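Local coordinates for protein folylpolyglutamate synthase (FolC) (Helicobacter pylori, PDB 6K8C) that probably uses ATP to join glutamate to dihydropteroate, forming dihydrofolate, and to lengthen the polyglutamate tail of reduced folates, at residues V286-H291 against Y312-D317; A237-M242 against K267-I272; H51-N56 against Q182-A187; K58-R63 against A241-V246. One frame throughout, in Å; residues are numbered along the deposited sequence.

Contacts 3, 4 and 2 run from the strand leading into the P-loop to the approach to the C-terminal domain, and contact 1 lies inside that domain. Contact 3 sets strand 48-53 and the loop after it against helix 177-185. Contact 4 uses the next element, helix 58-70, which packs on helix 241-254; the segments of contacts 3 and 4 alternate along the chain. Contacts 4 and 2 share A241 and M242, and their centres are only 8 Å apart. Contact 1 opens last, its centre about 18 Å from that of contact 2, which it touches where H291 meets A237, L240 and F239. Side-chain contacts thus supplement the chain itself in linking the two domains.

Contact 1: residues V286-H291 against Y312-D317; sequences VGHNPH and YNCYQD
H288 and Y312 meet through the ends of their side chains, with NE2 of the imidazole 2.6 Å from the phenol OH in a nearly straight hydrogen bond (169°). The hydroxyl sits at the edge of the H288 ring, near its plane. The two side chains cross at about a right angle, and the rings meet rim to rim with their planes 39° apart, neither covering the other. Both are extended from the backbone: CG of H288 is anti to its N (chi1 -167°), and Y312 has the same first torsion, which carries its OH out to the histidine although its CB does not point that way.

C314 fills the other tight spot. Its CB comes within 3.3 Å of H288 NE2, approaching the imidazole obliquely, and its SG lies 4.7 Å from the ring centroid, also oblique. Helix 320-327 closes this side, with A320 against Y312 and C314 and V323 against H288, while L350 of helix 347-357 packs on the tyrosine.

The grip ends at C314. Y315 to D317 draw away from 286-291, and Q316 and D317 are poorly ordered, D317 being exposed. On the 286-291 side, N289 turns off to begin helix 290-303, its backbone N bonded to Y376 OH.

Within the glutamate ligase domain the contact therefore joins the turn after strand 282-285 to the end of strand 308-312. In largely buried surroundings, a single short bond links NE2 and the phenol oxygen, either of which could be the donor, and should help to fix the rotation of the imidazole.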
loop_
_atom_site.group_PDB
_atom_site.type_symbol
_atom_site.label_atom_id
_atom_site.label_comp_id
_atom_site.label_asym_id
_atom_site.label_seq_id
_atom_site.Cartn_x
_atom_site.Cartn_y
_atom_site.Cartn_z
ATOM N N VAL A 286 -0.171 -7.434 -6.913
ATOM C CA VAL A 286 1.117 -6.864 -6.535
ATOM C C VAL A 286 1.738 -7.543 -5.322
ATOM O O VAL A 286 2.798 -7.104 -4.858
ATOM C CB VAL A 286 0.985 -5.357 -6.246
ATOM C CG1 VAL A 286 0.555 -4.619 -7.504
ATOM C CG2 VAL A 286 -0.013 -5.124 -5.115
ATOM N N GLY A 287 1.121 -8.594 -4.794
ATOM C CA GLY A 287 1.615 -9.200 -3.574
ATOM C C GLY A 287 2.808 -10.117 -3.787
ATOM O O GLY A 287 3.224 -10.411 -4.907
ATOM N N HIS A 288 3.382 -10.561 -2.666
ATOM C CA HIS A 288 4.344 -11.669 -2.683
ATOM C C HIS A 288 4.408 -12.204 -1.251
ATOM O O HIS A 288 5.227 -11.756 -0.446
ATOM C CB HIS A 288 5.717 -11.272 -3.182
ATOM C CG HIS A 288 6.591 -12.449 -3.489
ATOM N ND1 HIS A 288 7.162 -13.228 -2.504
ATOM C CD2 HIS A 288 6.956 -13.007 -4.668
ATOM C CE1 HIS A 288 7.856 -14.203 -3.065
ATOM N NE2 HIS A 288 7.748 -14.092 -4.377
ATOM N N ASN A 289 3.532 -13.159 -0.956
ATOM C CA ASN A 289 3.349 -13.677 0.390
ATOM C C ASN A 289 2.715 -15.043 0.278
ATOM O O ASN A 289 1.893 -15.263 -0.621
ATOM C CB ASN A 289 2.444 -12.756 1.220
ATOM C CG ASN A 289 3.154 -12.155 2.401
ATOM O OD1 ASN A 289 4.382 -12.186 2.485
ATOM N ND2 ASN A 289 2.384 -11.599 3.330
ATOM N N PRO A 290 3.051 -15.975 1.171
ATOM C CA PRO A 290 2.298 -17.232 1.208
ATOM C C PRO A 290 0.808 -17.003 1.354
ATOM O O PRO A 290 0.006 -17.727 0.752
ATOM C CB PRO A 290 2.894 -17.957 2.426
ATOM C CG PRO A 290 4.268 -17.397 2.556
ATOM C CD PRO A 290 4.141 -15.948 2.161
ATOM N N HIS A 291 0.411 -15.991 2.129
ATOM C CA HIS A 291 -1.011 -15.746 2.332
ATOM C C HIS A 291 -1.691 -15.296 1.045
ATOM O O HIS A 291 -2.770 -15.792 0.696
ATOM C CB HIS A 291 -1.222 -14.711 3.436
ATOM C CG HIS A 291 -2.654 -14.558 3.836
ATOM N ND1 HIS A 291 -3.256 -15.377 4.767
ATOM C CD2 HIS A 291 -3.614 -13.706 3.406
ATOM C CE1 HIS A 291 -4.522 -15.025 4.906
ATOM N NE2 HIS A 291 -4.764 -14.013 4.091
ATOM N N TYR A 312 6.110 -13.697 -13.528
ATOM C CA TYR A 312 6.617 -13.645 -12.164
ATOM C C TYR A 312 8.040 -13.110 -12.099
ATOM O O TYR A 312 8.881 -13.425 -12.946
ATOM C CB TYR A 312 6.569 -15.052 -11.539
ATOM C CG TYR A 312 7.142 -15.161 -10.141
ATOM C CD1 TYR A 312 6.351 -14.911 -9.025
ATOM C CD2 TYR A 312 8.467 -15.527 -9.937
ATOM C CE1 TYR A 312 6.870 -15.015 -7.740
ATOM C CE2 TYR A 312 8.993 -15.629 -8.661
ATOM C CZ TYR A 312 8.190 -15.374 -7.566
ATOM O OH TYR A 312 8.709 -15.476 -6.294
ATOM N N ASN A 313 8.291 -12.306 -11.069
ATOM C CA ASN A 313 9.626 -12.070 -10.541
ATOM C C ASN A 313 9.454 -11.656 -9.087
ATOM O O ASN A 313 8.338 -11.409 -8.627
ATOM C CB ASN A 313 10.389 -11.012 -11.349
ATOM C CG ASN A 313 11.874 -11.320 -11.454
ATOM O OD1 ASN A 313 12.434 -12.032 -10.617
ATOM N ND2 ASN A 313 12.521 -10.779 -12.479
ATOM N N CYS A 314 10.561 -11.587 -8.351
ATOM C CA CYS A 314 10.454 -11.199 -6.949
ATOM C C CYS A 314 11.761 -10.584 -6.472
ATOM O O CYS A 314 12.807 -10.702 -7.113
ATOM C CB CYS A 314 10.065 -12.392 -6.072
ATOM S SG CYS A 314 11.401 -13.558 -5.786
ATOM N N TYR A 315 11.678 -9.916 -5.325
ATOM C CA TYR A 315 12.842 -9.320 -4.695
ATOM C C TYR A 315 13.655 -10.397 -3.976
ATOM O O TYR A 315 13.186 -11.518 -3.748
ATOM C CB TYR A 315 12.413 -8.215 -3.726
ATOM C CG TYR A 315 11.869 -6.984 -4.419
ATOM C CD1 TYR A 315 12.642 -6.278 -5.335
ATOM C CD2 TYR A 315 10.574 -6.535 -4.167
ATOM C CE1 TYR A 315 12.148 -5.155 -5.976
ATOM C CE2 TYR A 315 10.072 -5.412 -4.802
ATOM C CZ TYR A 315 10.862 -4.726 -5.704
ATOM O OH TYR A 315 10.361 -3.611 -6.338
ATOM N N GLN A 316 14.896 -10.043 -3.631
ATOM C CA GLN A 316 15.827 -11.014 -3.063
ATOM C C GLN A 316 15.485 -11.400 -1.629
ATOM O O GLN A 316 15.947 -12.444 -1.150
ATOM C CB GLN A 316 17.243 -10.454 -3.121
ATOM C CG GLN A 316 18.050 -10.922 -4.312
ATOM C CD GLN A 316 18.726 -12.248 -4.047
ATOM O OE1 GLN A 316 19.717 -12.315 -3.317
ATOM N NE2 GLN A 316 18.185 -13.317 -4.625
ATOM N N ASP A 317 14.682 -10.594 -0.943
ATOM C CA ASP A 317 14.386 -10.799 0.467
ATOM C C ASP A 317 13.170 -11.684 0.703
ATOM O O ASP A 317 12.830 -11.942 1.864
ATOM C CB ASP A 317 14.164 -9.447 1.152
ATOM C CG ASP A 317 13.348 -8.487 0.292
ATOM O OD1 ASP A 317 13.776 -8.171 -0.844
ATOM O OD2 ASP A 317 12.278 -8.041 0.754
#

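Contact 2: residues A237-M242 against K267-I272; sequences ARFLAM and KPLNLI
Where F239 and L269 face each other their CA atoms are 8.7 Å apart, and no hydrogen bond crosses between the two segments, so the contact rests mainly on side chains. L269 CD2 stands almost exactly over the centre of the F239 ring, 3.5 Å from its centroid and 5° off the normal, a CH-pi contact in which this methyl is about equally close to all six ring carbons. L269 reaches the ring because its CG swings away from the backbone N (chi1 172°), directing one branch onto the aromatic face. The opposite face of the same ring is covered by R238 CG, 4.0 Å above the plane, so the phenyl is sandwiched between aliphatic groups. L271 comes in obliquely beside L269, its CD1 3.8 Å from F239 CE1.

This cluster lies where the chain passes from the Mur ligase middle domain toward the glutamate ligase domain: 237-242 leads into helix 241-254, whereas the loop residues 267-272 precede strand 276-279, the edge strand of the second sheet. R238 reaches that second sheet with its polar end, its NE forming a salt bridge to D285. The leucines and F239 also pack on helix 58-70, L269 on R63 and F64, and F239 on S60. A citrate molecule, probably from the crystallisation liquor, approaches the F239 side chain and accepts a weak hydrogen bond from R238 NH1.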
loop_
_atom_site.group_PDB
_atom_site.type_symbol
_atom_site.label_atom_id
_atom_site.label_comp_id
_atom_site.label_asym_id
_atom_site.label_seq_id
_atom_site.Cartn_x
_atom_site.Cartn_y
_atom_site.Cartn_z
ATOM N N ALA A 237 -10.114 -13.791 1.371
ATOM C CA ALA A 237 -8.883 -14.397 1.872
ATOM C C ALA A 237 -7.638 -13.669 1.387
ATOM O O ALA A 237 -6.550 -13.890 1.935
ATOM C CB ALA A 237 -8.806 -15.867 1.462
ATOM N N ARG A 238 -7.773 -12.812 0.370
ATOM C CA ARG A 238 -6.631 -12.049 -0.116
ATOM C C ARG A 238 -6.040 -11.159 0.971
ATOM O O ARG A 238 -4.838 -10.870 0.955
ATOM C CB ARG A 238 -7.048 -11.213 -1.332
ATOM C CG ARG A 238 -5.978 -10.267 -1.858
ATOM C CD ARG A 238 -4.769 -11.054 -2.309
ATOM N NE ARG A 238 -3.671 -10.216 -2.788
ATOM C CZ ARG A 238 -2.847 -9.532 -2.001
ATOM N NH1 ARG A 238 -3.003 -9.553 -0.681
ATOM N NH2 ARG A 238 -1.865 -8.822 -2.534
ATOM N N PHE A 239 -6.853 -10.736 1.934
ATOM C CA PHE A 239 -6.419 -9.803 2.965
ATOM C C PHE A 239 -6.408 -10.486 4.328
ATOM O O PHE A 239 -7.363 -11.180 4.686
ATOM C CB PHE A 239 -7.327 -8.575 2.989
ATOM C CG PHE A 239 -7.472 -7.914 1.650
ATOM C CD1 PHE A 239 -6.436 -7.166 1.118
ATOM C CD2 PHE A 239 -8.639 -8.052 0.919
ATOM C CE1 PHE A 239 -6.565 -6.553 -0.121
ATOM C CE2 PHE A 239 -8.773 -7.444 -0.322
ATOM C CZ PHE A 239 -7.732 -6.695 -0.840
ATOM N N LEU A 240 -5.321 -10.290 5.072
ATOM C CA LEU A 240 -5.211 -10.846 6.416
ATOM C C LEU A 240 -6.316 -10.302 7.309
ATOM O O LEU A 240 -6.547 -9.091 7.365
ATOM C CB LEU A 240 -3.848 -10.512 7.020
ATOM C CG LEU A 240 -2.662 -11.421 6.706
ATOM C CD1 LEU A 240 -1.376 -10.821 7.259
ATOM C CD2 LEU A 240 -2.896 -12.817 7.269
ATOM N N ALA A 241 -6.996 -11.206 8.016
ATOM C CA ALA A 241 -8.062 -10.784 8.917
ATOM C C ALA A 241 -7.542 -9.814 9.972
ATOM O O ALA A 241 -8.247 -8.878 10.360
ATOM C CB ALA A 241 -8.708 -12.007 9.576
ATOM N N MET A 242 -6.299 -10.006 10.426
ATOM C CA MET A 242 -5.741 -9.119 11.446
ATOM C C MET A 242 -5.665 -7.672 10.965
ATOM O O MET A 242 -5.758 -6.740 11.777
ATOM C CB MET A 242 -4.359 -9.615 11.869
ATOM C CG MET A 242 -3.734 -8.835 13.026
ATOM S SD MET A 242 -4.645 -8.947 14.588
ATOM C CE MET A 242 -5.046 -10.673 14.623
ATOM N N LYS A 267 -18.843 -2.616 3.206
ATOM C CA LYS A 267 -18.744 -3.099 1.843
ATOM C C LYS A 267 -17.496 -3.966 1.687
ATOM O O LYS A 267 -16.548 -3.852 2.466
ATOM C CB LYS A 267 -18.707 -1.923 0.863
ATOM C CG LYS A 267 -17.423 -1.109 0.920
ATOM C CD LYS A 267 -17.291 -0.177 -0.282
ATOM C CE LYS A 267 -18.379 0.874 -0.279
ATOM N NZ LYS A 267 -18.242 1.815 -1.433
ATOM N N PRO A 268 -17.484 -4.863 0.700
ATOM C CA PRO A 268 -16.293 -5.696 0.488
ATOM C C PRO A 268 -15.092 -4.851 0.097
ATOM O O PRO A 268 -15.191 -3.941 -0.731
ATOM C CB PRO A 268 -16.714 -6.637 -0.649
ATOM C CG PRO A 268 -17.863 -5.956 -1.313
ATOM C CD PRO A 268 -18.573 -5.206 -0.228
ATOM N N LEU A 269 -13.945 -5.161 0.702
ATOM C CA LEU A 269 -12.723 -4.421 0.412
ATOM C C LEU A 269 -12.212 -4.767 -0.977
ATOM O O LEU A 269 -12.062 -5.941 -1.326
ATOM C CB LEU A 269 -11.640 -4.723 1.450
ATOM C CG LEU A 269 -10.273 -4.127 1.092
ATOM C CD1 LEU A 269 -10.351 -2.604 1.072
ATOM C CD2 LEU A 269 -9.174 -4.599 2.037
ATOM N N ASN A 270 -11.937 -3.735 -1.766
ATOM C CA ASN A 270 -11.332 -3.884 -3.079
ATOM C C ASN A 270 -10.183 -2.895 -3.185
ATOM O O ASN A 270 -10.367 -1.698 -2.942
ATOM C CB ASN A 270 -12.353 -3.641 -4.196
ATOM C CG ASN A 270 -11.708 -3.547 -5.563
ATOM O OD1 ASN A 270 -11.326 -2.466 -6.008
ATOM N ND2 ASN A 270 -11.587 -4.684 -6.240
ATOM N N LEU A 271 -9.002 -3.396 -3.521
ATOM C CA LEU A 271 -7.839 -2.559 -3.763
ATOM C C LEU A 271 -7.365 -2.776 -5.188
ATOM O O LEU A 271 -7.315 -3.912 -5.668
ATOM C CB LEU A 271 -6.700 -2.866 -2.793
ATOM C CG LEU A 271 -6.883 -2.456 -1.336
ATOM C CD1 LEU A 271 -5.666 -2.883 -0.523
ATOM C CD2 LEU A 271 -7.118 -0.954 -1.238
ATOM N N ILE A 272 -7.034 -1.675 -5.867
ATOM C CA ILE A 272 -6.517 -1.774 -7.223
ATOM C C ILE A 272 -5.197 -2.535 -7.206
ATOM O O ILE A 272 -4.330 -2.301 -6.356
ATOM C CB ILE A 272 -6.362 -0.371 -7.833
ATOM C CG1 ILE A 272 -7.742 0.228 -8.127
ATOM C CG2 ILE A 272 -5.516 -0.418 -9.098
ATOM C CD1 ILE A 272 -7.748 1.746 -8.258
#

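Contact 3: residues H51-N56 against Q182-A187; sequences HVVGTN and QTKLKA
K184 lays its side chain along V53 and G54 and reaches T55 with its end. Its CG is anti to the carbonyl carbon (chi1 -63°), and the next two torsions are extended, so the aliphatic part runs straight past the valine, the two side chains sliding by in opposite directions. The closest apolar approach is V53 CG1 to K184 CB, 3.7 Å. The same extended run carries K184 CE to 3.7 Å from T55 OG1, whose own polar partner is the backbone N of D166. The bend at chi4 (-69°) then turns K184 NZ toward the G54 carbonyl and a water 2.8 Å away that accepts its hydrogen and that of G54 N, so the ammonium grips the loop backbone through this bridge. The carbonyl of G54 takes a hydrogen bond from K58 NZ.

V53 has its other methyl, CG2, over the centre of the H51 ring, 3.6 Å above the plane. The imidazole is held from both nitrogens: NE2 bonds to T152 OG1, while ND1 shares a water with the carbonyl O of A187, a second bridge across the contact. On the outer side of the helix, K186 NZ reaches back to Q182 OE1 at 3.1 Å, on a lone pair in the carbonyl plane.

The backbone angles of G54 would jam a CB against the preceding carbonyl, so this turn needs glycine. K184 probably corresponds to the lysine that is carbamylated in related folylpolyglutamate synthases, although it is unmodified here. The glycine-rich turn between strand 48-53 and the start of helix 58-70 is the P-loop of the Mur ligase middle domain.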
loop_
_atom_site.group_PDB
_atom_site.type_symbol
_atom_site.label_atom_id
_atom_site.label_comp_id
_atom_site.label_asym_id
_atom_site.label_seq_id
_atom_site.Cartn_x
_atom_site.Cartn_y
_atom_site.Cartn_z
ATOM N N HIS A 51 -1.603 8.283 10.772
ATOM C CA HIS A 51 -0.338 7.929 10.132
ATOM C C HIS A 51 -0.201 6.409 10.124
ATOM O O HIS A 51 -0.071 5.790 11.182
ATOM C CB HIS A 51 0.824 8.580 10.880
ATOM C CG HIS A 51 2.082 8.708 10.078
ATOM N ND1 HIS A 51 3.319 8.881 10.664
ATOM C CD2 HIS A 51 2.298 8.702 8.741
ATOM C CE1 HIS A 51 4.242 8.971 9.723
ATOM N NE2 HIS A 51 3.650 8.866 8.547
ATOM N N VAL A 52 -0.209 5.811 8.936
ATOM C CA VAL A 52 -0.068 4.366 8.780
ATOM C C VAL A 52 1.394 4.059 8.467
ATOM O O VAL A 52 1.919 4.486 7.432
ATOM C CB VAL A 52 -1.003 3.827 7.684
ATOM C CG1 VAL A 52 -0.865 2.317 7.566
ATOM C CG2 VAL A 52 -2.451 4.195 7.995
ATOM N N VAL A 53 2.049 3.320 9.363
ATOM C CA VAL A 53 3.478 3.040 9.298
ATOM C C VAL A 53 3.684 1.542 9.471
ATOM O O VAL A 53 3.044 0.918 10.323
ATOM C CB VAL A 53 4.249 3.822 10.385
ATOM C CG1 VAL A 53 5.713 3.413 10.420
ATOM C CG2 VAL A 53 4.125 5.327 10.158
ATOM N N GLY A 54 4.570 0.964 8.675
ATOM C CA GLY A 54 4.871 -0.447 8.807
ATOM C C GLY A 54 5.449 -1.003 7.521
ATOM O O GLY A 54 5.757 -0.270 6.586
ATOM N N THR A 55 5.588 -2.328 7.497
ATOM C CA THR A 55 6.124 -3.022 6.333
ATOM C C THR A 55 5.052 -3.733 5.525
ATOM O O THR A 55 4.978 -3.558 4.307
ATOM C CB THR A 55 7.195 -4.034 6.764
ATOM O OG1 THR A 55 8.233 -3.351 7.476
ATOM C CG2 THR A 55 7.790 -4.733 5.547
ATOM N N ASN A 56 4.207 -4.524 6.177
ATOM C CA ASN A 56 3.176 -5.296 5.507
ATOM C C ASN A 56 1.798 -4.813 5.931
ATOM O O ASN A 56 1.606 -4.334 7.053
ATOM C CB ASN A 56 3.322 -6.789 5.821
ATOM C CG ASN A 56 4.649 -7.351 5.351
ATOM O OD1 ASN A 56 5.096 -7.065 4.241
ATOM N ND2 ASN A 56 5.289 -8.144 6.199
ATOM N N GLN A 182 13.475 0.854 14.689
ATOM C CA GLN A 182 13.823 2.120 15.326
ATOM C C GLN A 182 13.371 3.308 14.490
ATOM O O GLN A 182 12.729 4.232 15.001
ATOM C CB GLN A 182 15.331 2.183 15.573
ATOM C CG GLN A 182 15.765 1.506 16.851
ATOM C CD GLN A 182 14.980 1.987 18.050
ATOM O OE1 GLN A 182 14.780 3.188 18.236
ATOM N NE2 GLN A 182 14.523 1.050 18.868
ATOM N N THR A 183 13.694 3.301 13.194
ATOM C CA THR A 183 13.371 4.447 12.348
ATOM C C THR A 183 11.864 4.635 12.215
ATOM O O THR A 183 11.372 5.770 12.199
ATOM C CB THR A 183 14.015 4.285 10.971
ATOM O OG1 THR A 183 13.292 3.310 10.208
ATOM C CG2 THR A 183 15.460 3.835 11.114
ATOM N N LYS A 184 11.114 3.534 12.120
ATOM C CA LYS A 184 9.664 3.634 11.997
ATOM C C LYS A 184 9.027 4.102 13.300
ATOM O O LYS A 184 8.146 4.970 13.292
ATOM C CB LYS A 184 9.082 2.284 11.570
ATOM C CG LYS A 184 9.547 1.805 10.202
ATOM C CD LYS A 184 8.702 0.642 9.704
ATOM C CE LYS A 184 9.190 0.129 8.352
ATOM N NZ LYS A 184 8.934 1.101 7.260
ATOM N N LEU A 185 9.465 3.552 14.429
ATOM C CA LEU A 185 8.794 3.796 15.697
ATOM C C LEU A 185 9.187 5.117 16.344
ATOM O O LEU A 185 8.430 5.626 17.177
ATOM C CB LEU A 185 9.082 2.648 16.668
ATOM C CG LEU A 185 8.469 1.305 16.273
ATOM C CD1 LEU A 185 9.180 0.160 16.985
ATOM C CD2 LEU A 185 6.980 1.293 16.574
ATOM N N LYS A 186 10.342 5.684 15.985
ATOM C CA LYS A 186 10.819 6.879 16.677
ATOM C C LYS A 186 9.882 8.062 16.486
ATOM O O LYS A 186 9.790 8.927 17.366
ATOM C CB LYS A 186 12.228 7.239 16.202
ATOM C CG LYS A 186 13.327 6.671 17.082
ATOM C CD LYS A 186 14.705 6.911 16.489
ATOM C CE LYS A 186 15.778 6.247 17.337
ATOM N NZ LYS A 186 16.473 5.156 16.600
ATOM N N ALA A 187 9.176 8.120 15.359
ATOM C CA ALA A 187 8.264 9.215 15.072
ATOM C C ALA A 187 6.853 8.967 15.595
ATOM O O ALA A 187 5.918 9.660 15.175
ATOM C CB ALA A 187 8.230 9.485 13.568
HETATM O O HOH W 1 3.980 7.921 13.402
HETATM O O HOH W 2 6.588 2.676 7.098
#

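Contact 4: residues K58-R63 against A241-V246; sequences KGSTGR and AMNLEV
N243 lays its carboxamide over the first turns of helix 58-70, between the hydroxyls of S60 and T61. That helix is the one that follows the P-loop in the Mur ligase middle domain, and helix 241-254 packs on it with the axes of the two short segments 8.3 Å apart at closest and crossing at -42°. The backbones come close at the crossing, where the CA atoms of T61 and N243 are 4.9 Å apart, a spacing probably helped by the short side chains of S60 and T61.

With CG anti to the carbonyl carbon (chi1 -70°), N243 turns its ND2 to S60 OG, 2.9 Å away. The N-H points poorly at the oxygen (117°), and the bond is weak. A citrate, probably from the crystallisation liquor, lies against the S60 hydroxyl, although so close that the details are doubtful; it may nevertheless mark a pocket beside the helix start.

T61 crosses N243 at about a right angle. Its OG1 lies 3.5 Å from N243 CB, but its hydrogen bond is to the carbonyl O of G57, just before the helix begins, which holds the hydroxyl, while the methyl CG2 reaches V246. Strand 159-162 backs this side, V161 touching both T61 and V246. A turn further along helix 241-254, V246 CG1 meets the methyl CG2 of T61 obliquely at 4.0 Å.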
loop_
_atom_site.group_PDB
_atom_site.type_symbol
_atom_site.label_atom_id
_atom_site.label_comp_id
_atom_site.label_asym_id
_atom_site.label_seq_id
_atom_site.Cartn_x
_atom_site.Cartn_y
_atom_site.Cartn_z
ATOM N N LYS A 58 -0.043 -2.263 5.041
ATOM C CA LYS A 58 -0.388 -0.844 5.144
ATOM C C LYS A 58 -1.619 -0.521 4.310
ATOM O O LYS A 58 -2.541 0.158 4.778
ATOM C CB LYS A 58 0.792 0.033 4.708
ATOM C CG LYS A 58 1.936 0.080 5.727
ATOM C CD LYS A 58 2.831 1.295 5.495
ATOM C CE LYS A 58 3.544 1.221 4.154
ATOM N NZ LYS A 58 4.149 -0.118 3.912
ATOM N N GLY A 59 -1.658 -1.025 3.075
ATOM C CA GLY A 59 -2.728 -0.649 2.164
ATOM C C GLY A 59 -4.094 -1.107 2.634
ATOM O O GLY A 59 -5.047 -0.323 2.669
ATOM N N SER A 60 -4.214 -2.387 2.999
ATOM C CA SER A 60 -5.523 -2.893 3.405
ATOM C C SER A 60 -5.942 -2.330 4.757
ATOM O O SER A 60 -7.112 -1.984 4.952
ATOM C CB SER A 60 -5.522 -4.421 3.436
ATOM O OG SER A 60 -4.489 -4.914 4.266
ATOM N N THR A 61 -5.006 -2.236 5.708
ATOM C CA THR A 61 -5.341 -1.659 7.009
ATOM C C THR A 61 -5.868 -0.237 6.855
ATOM O O THR A 61 -6.884 0.134 7.453
ATOM C CB THR A 61 -4.120 -1.664 7.929
ATOM O OG1 THR A 61 -3.611 -2.995 8.056
ATOM C CG2 THR A 61 -4.492 -1.126 9.308
ATOM N N GLY A 62 -5.183 0.577 6.052
ATOM C CA GLY A 62 -5.616 1.952 5.866
ATOM C C GLY A 62 -6.936 2.060 5.134
ATOM O O GLY A 62 -7.776 2.904 5.467
ATOM N N ARG A 63 -7.143 1.215 4.123
ATOM C CA ARG A 63 -8.375 1.313 3.348
ATOM C C ARG A 63 -9.566 0.790 4.141
ATOM O O ARG A 63 -10.675 1.323 4.020
ATOM C CB ARG A 63 -8.227 0.563 2.020
ATOM C CG ARG A 63 -9.399 0.780 1.043
ATOM C CD ARG A 63 -9.578 2.253 0.649
ATOM N NE ARG A 63 -8.369 2.781 0.030
ATOM C CZ ARG A 63 -8.044 2.619 -1.246
ATOM N NH1 ARG A 63 -8.850 1.958 -2.067
ATOM N NH2 ARG A 63 -6.910 3.125 -1.703
ATOM N N ALA A 241 -6.996 -11.206 8.016
ATOM C CA ALA A 241 -8.062 -10.784 8.917
ATOM C C ALA A 241 -7.542 -9.814 9.972
ATOM O O ALA A 241 -8.247 -8.878 10.360
ATOM C CB ALA A 241 -8.708 -12.007 9.576
ATOM N N MET A 242 -6.299 -10.006 10.426
ATOM C CA MET A 242 -5.741 -9.119 11.446
ATOM C C MET A 242 -5.665 -7.672 10.965
ATOM O O MET A 242 -5.758 -6.740 11.777
ATOM C CB MET A 242 -4.359 -9.615 11.869
ATOM C CG MET A 242 -3.734 -8.835 13.026
ATOM S SD MET A 242 -4.645 -8.947 14.588
ATOM C CE MET A 242 -5.046 -10.673 14.623
ATOM N N ASN A 243 -5.516 -7.460 9.656
ATOM C CA ASN A 243 -5.493 -6.092 9.139
ATOM C C ASN A 243 -6.808 -5.384 9.422
ATOM O O ASN A 243 -6.818 -4.205 9.801
ATOM C CB ASN A 243 -5.178 -6.098 7.642
ATOM C CG ASN A 243 -3.740 -6.499 7.353
ATOM O OD1 ASN A 243 -2.897 -6.490 8.242
ATOM N ND2 ASN A 243 -3.457 -6.848 6.103
ATOM N N LEU A 244 -7.931 -6.093 9.275
ATOM C CA LEU A 244 -9.220 -5.496 9.601
ATOM C C LEU A 244 -9.387 -5.317 11.106
ATOM O O LEU A 244 -9.986 -4.330 11.551
ATOM C CB LEU A 244 -10.363 -6.340 9.028
ATOM C CG LEU A 244 -11.798 -5.858 9.315
ATOM C CD1 LEU A 244 -12.079 -4.422 8.804
ATOM C CD2 LEU A 244 -12.812 -6.830 8.730
ATOM N N GLU A 245 -8.889 -6.269 11.909
ATOM C CA GLU A 245 -8.962 -6.103 13.360
ATOM C C GLU A 245 -8.222 -4.849 13.803
ATOM O O GLU A 245 -8.698 -4.113 14.676
ATOM C CB GLU A 245 -8.389 -7.327 14.080
ATOM C CG GLU A 245 -9.281 -8.552 14.060
ATOM C CD GLU A 245 -10.507 -8.416 14.950
ATOM O OE1 GLU A 245 -10.596 -7.442 15.730
ATOM O OE2 GLU A 245 -11.380 -9.303 14.875
ATOM N N VAL A 246 -7.055 -4.592 13.212
ATOM C CA VAL A 246 -6.299 -3.390 13.555
ATOM C C VAL A 246 -7.048 -2.139 13.112
ATOM O O VAL A 246 -7.156 -1.163 13.866
ATOM C CB VAL A 246 -4.890 -3.462 12.943
ATOM C CG1 VAL A 246 -4.161 -2.142 13.145
ATOM C CG2 VAL A 246 -4.106 -4.631 13.555
#